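Local structure of manganese-containing pseudocatalase (2V8T) at residues R184-L196 / G245-T257. The protein probably breaks down hydrogen peroxide to water and oxygen, as manganese catalases do, using a pair of manganese ions bound in each subunit. Residues are numbered along the deposited sequence; the frame is centred on the assembly and turned at random. Where two conformers were deposited one is given.
With MN (manganese (II) ion), chain D.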
# COMPACT_ATOMS: atom_id res chain seq x y z
N ARG A 184 2.54 -31.92 -1.64
CA ARG A 184 3.82 -31.31 -1.25
C ARG A 184 3.68 -30.48 0.02
O ARG A 184 4.56 -30.49 0.88
CB ARG A 184 4.38 -30.46 -2.39
CG ARG A 184 4.62 -31.23 -3.69
CD ARG A 184 5.38 -32.53 -3.50
NE ARG A 184 6.66 -32.28 -2.85
CZ ARG A 184 7.33 -33.17 -2.13
NH1 ARG A 184 6.89 -34.42 -1.99
NH2 ARG A 184 8.46 -32.80 -1.55
N GLY A 185 2.55 -29.76 0.16
CA GLY A 185 2.35 -28.96 1.37
C GLY A 185 2.16 -29.82 2.57
O GLY A 185 2.51 -29.44 3.70
N GLY A 186 1.59 -31.02 2.40
CA GLY A 186 1.53 -31.97 3.48
C GLY A 186 2.90 -32.39 3.93
O GLY A 186 3.16 -32.53 5.15
N VAL A 187 3.82 -32.62 2.99
CA VAL A 187 5.19 -32.96 3.33
C VAL A 187 5.83 -31.81 4.11
O VAL A 187 6.47 -32.02 5.14
CB VAL A 187 6.01 -33.27 2.06
CG1 VAL A 187 7.50 -33.35 2.36
CG2 VAL A 187 5.49 -34.59 1.46
N HIS A 188 5.66 -30.56 3.62
CA HIS A 188 6.32 -29.45 4.30
C HIS A 188 5.76 -29.25 5.71
O HIS A 188 6.52 -29.00 6.65
CB HIS A 188 6.17 -28.17 3.47
CG HIS A 188 6.84 -28.25 2.15
ND1 HIS A 188 6.58 -27.31 1.19
CD2 HIS A 188 7.71 -29.18 1.65
CE1 HIS A 188 7.32 -27.67 0.13
NE2 HIS A 188 8.00 -28.78 0.38
N ALA A 189 4.43 -29.31 5.87
CA ALA A 189 3.85 -29.19 7.21
C ALA A 189 4.35 -30.29 8.12
O ALA A 189 4.68 -30.07 9.29
CB ALA A 189 2.33 -29.19 7.15
N ALA A 190 4.41 -31.52 7.59
CA ALA A 190 4.92 -32.64 8.39
C ALA A 190 6.38 -32.40 8.78
O ALA A 190 6.78 -32.73 9.90
CB ALA A 190 4.78 -33.95 7.59
N ALA A 191 7.19 -31.87 7.86
CA ALA A 191 8.60 -31.68 8.11
C ALA A 191 8.80 -30.60 9.19
O ALA A 191 9.59 -30.77 10.12
CB ALA A 191 9.34 -31.30 6.83
N TYR A 192 8.09 -29.47 9.06
CA TYR A 192 8.19 -28.45 10.10
C TYR A 192 7.62 -28.94 11.43
O TYR A 192 8.15 -28.60 12.50
CB TYR A 192 7.51 -27.15 9.64
CG TYR A 192 8.23 -26.49 8.48
CD1 TYR A 192 9.61 -26.36 8.44
CD2 TYR A 192 7.51 -25.99 7.39
CE1 TYR A 192 10.24 -25.71 7.39
CE2 TYR A 192 8.15 -25.36 6.33
CZ TYR A 192 9.52 -25.21 6.33
OH TYR A 192 10.22 -24.61 5.31
N GLY A 193 6.58 -29.77 11.37
CA GLY A 193 6.06 -30.35 12.59
C GLY A 193 7.07 -31.28 13.27
O GLY A 193 7.24 -31.23 14.50
N LYS A 194 7.74 -32.11 12.47
CA LYS A 194 8.82 -32.97 13.01
C LYS A 194 9.96 -32.14 13.57
O LYS A 194 10.53 -32.49 14.61
CB LYS A 194 9.30 -33.94 11.91
CG LYS A 194 8.30 -35.06 11.62
CD LYS A 194 8.74 -35.89 10.40
CE LYS A 194 7.74 -36.96 10.00
NZ LYS A 194 7.71 -38.07 11.00
N ALA A 195 10.31 -31.04 12.90
CA ALA A 195 11.36 -30.19 13.42
C ALA A 195 10.95 -29.60 14.79
O ALA A 195 11.74 -29.59 15.73
CB ALA A 195 11.64 -29.06 12.43
N LEU A 196 9.70 -29.14 14.90
CA LEU A 196 9.21 -28.61 16.19
C LEU A 196 9.18 -29.71 17.23
O LEU A 196 9.52 -29.44 18.41
CB LEU A 196 7.83 -27.99 16.01
CG LEU A 196 7.84 -26.63 15.33
CD1 LEU A 196 6.46 -26.27 14.79
CD2 LEU A 196 8.39 -25.57 16.26
N GLY A 245 17.56 -36.20 6.45
CA GLY A 245 16.98 -37.40 7.08
C GLY A 245 17.11 -37.42 8.57
O GLY A 245 16.52 -38.29 9.20
N LEU A 246 17.82 -36.49 9.18
CA LEU A 246 17.87 -36.42 10.63
C LEU A 246 16.54 -35.95 11.23
O LEU A 246 16.22 -36.25 12.38
CB LEU A 246 19.01 -35.54 11.11
CG LEU A 246 20.41 -36.03 10.69
CD1 LEU A 246 21.46 -35.05 11.23
CD2 LEU A 246 20.64 -37.50 11.11
N ILE A 247 15.79 -35.15 10.44
CA ILE A 247 14.46 -34.67 10.81
C ILE A 247 13.41 -35.39 10.00
O ILE A 247 12.35 -35.77 10.53
CB ILE A 247 14.35 -33.13 10.64
CG1 ILE A 247 15.32 -32.41 11.56
CG2 ILE A 247 12.91 -32.68 10.85
CD1 ILE A 247 15.50 -30.92 11.20
N TRP A 248 13.62 -35.52 8.68
CA TRP A 248 12.67 -36.16 7.79
C TRP A 248 12.85 -37.69 7.85
O TRP A 248 13.60 -38.28 7.06
CB TRP A 248 12.78 -35.63 6.36
CG TRP A 248 11.69 -36.11 5.48
CD1 TRP A 248 11.80 -36.98 4.42
CD2 TRP A 248 10.32 -35.81 5.60
NE1 TRP A 248 10.58 -37.20 3.86
CE2 TRP A 248 9.63 -36.50 4.57
CE3 TRP A 248 9.55 -35.04 6.52
CZ2 TRP A 248 8.26 -36.47 4.44
CZ3 TRP A 248 8.17 -35.04 6.39
CH2 TRP A 248 7.52 -35.74 5.35
N LYS A 249 12.21 -38.26 8.85
CA LYS A 249 12.27 -39.67 9.18
C LYS A 249 11.03 -40.00 9.95
O LYS A 249 10.29 -39.11 10.41
CB LYS A 249 13.54 -40.01 9.99
CG LYS A 249 13.57 -39.39 11.35
CD LYS A 249 14.79 -39.76 12.16
CE LYS A 249 14.70 -39.31 13.63
NZ LYS A 249 14.44 -37.79 13.94
N GLY A 250 10.78 -41.29 10.17
CA GLY A 250 9.60 -41.70 10.89
C GLY A 250 8.36 -41.63 10.06
O GLY A 250 8.35 -41.63 8.84
N ALA A 251 7.23 -41.57 10.75
CA ALA A 251 5.94 -41.82 10.13
C ALA A 251 5.42 -40.62 9.39
O ALA A 251 5.50 -39.47 9.84
CB ALA A 251 4.91 -42.20 11.22
N SER A 252 4.78 -40.90 8.26
CA SER A 252 4.00 -39.89 7.53
C SER A 252 2.70 -39.63 8.28
O SER A 252 2.00 -40.61 8.63
CB SER A 252 3.63 -40.45 6.17
OG SER A 252 2.67 -39.60 5.52
N PRO A 253 2.27 -38.38 8.44
CA PRO A 253 0.91 -38.14 8.98
C PRO A 253 -0.19 -38.71 8.10
O PRO A 253 -1.29 -38.98 8.60
CB PRO A 253 0.86 -36.60 9.07
CG PRO A 253 2.30 -36.19 9.17
CD PRO A 253 3.04 -37.13 8.28
N GLU A 254 0.03 -38.88 6.81
CA GLU A 254 -1.05 -39.31 5.93
C GLU A 254 -1.44 -40.76 6.17
O GLU A 254 -2.61 -41.09 6.16
CB GLU A 254 -0.63 -39.23 4.44
CG GLU A 254 -0.16 -37.93 3.88
CD GLU A 254 -1.10 -36.84 4.03
OE1 GLU A 254 -2.33 -37.02 3.88
OE2 GLU A 254 -0.56 -35.71 4.24
N ASP A 255 -0.48 -41.63 6.36
CA ASP A 255 -0.73 -43.06 6.36
C ASP A 255 0.14 -43.85 7.29
O ASP A 255 0.07 -45.08 7.29
CB ASP A 255 -0.64 -43.65 4.94
CG ASP A 255 0.72 -43.55 4.35
OD1 ASP A 255 1.68 -43.12 5.03
OD2 ASP A 255 0.86 -43.96 3.14
N GLY A 256 1.00 -43.22 8.09
CA GLY A 256 1.83 -43.92 9.03
C GLY A 256 3.06 -44.60 8.47
O GLY A 256 3.83 -45.17 9.24
N THR A 257 3.28 -44.51 7.16
CA THR A 257 4.41 -45.18 6.52
C THR A 257 5.69 -44.35 6.69
O THR A 257 5.66 -43.17 6.98
CB THR A 257 4.12 -45.47 5.04
OG1 THR A 257 4.00 -44.25 4.34
CG2 THR A 257 2.87 -46.37 4.87
MN MN D . 5.23 -25.54 1.01
O HOH W 1 1.30 -33.99 6.62
O HOH W 2 4.47 -23.96 -0.29
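K194 and W248 make the two largest contributions to this contact, and together they illustrate how an irregular chain is fastened to the outer side of a metal-binding helix. The lysine amine grips two backbone carbonyls of the loop at once, K194 NZ lying 2.8 Å from K249 O and 2.9 Å from A251 O; it meets the second well out of the carbonyl plane, tilted by 34°. Its chain runs extended past I247 O and bends only at the last torsion (chi4 -71°), which turns the amine between its two acceptors. The W248 ring lies against the small residues of the helix. V187 CG1 sits over one face of the six-membered ring, 4.2 Å from its centroid, while A190 CB approaches the edge and A191 CB packs 3.8 Å from W248 CE3. A190 CB also touches P253 CD at 3.7 Å, and I247 CG2 rests by A195 N. Farther out, L233 of strand 232-235 touches both V187 and W248. H188 faces away from the loop, its ND1 2.2 Å from manganese, with E69 holding NE2; E70 and E155 bind the same ion. Helix 172-200 thus shows the two-sided character of a ferritin-like bundle helix: metal ligand inward, covering loop outward.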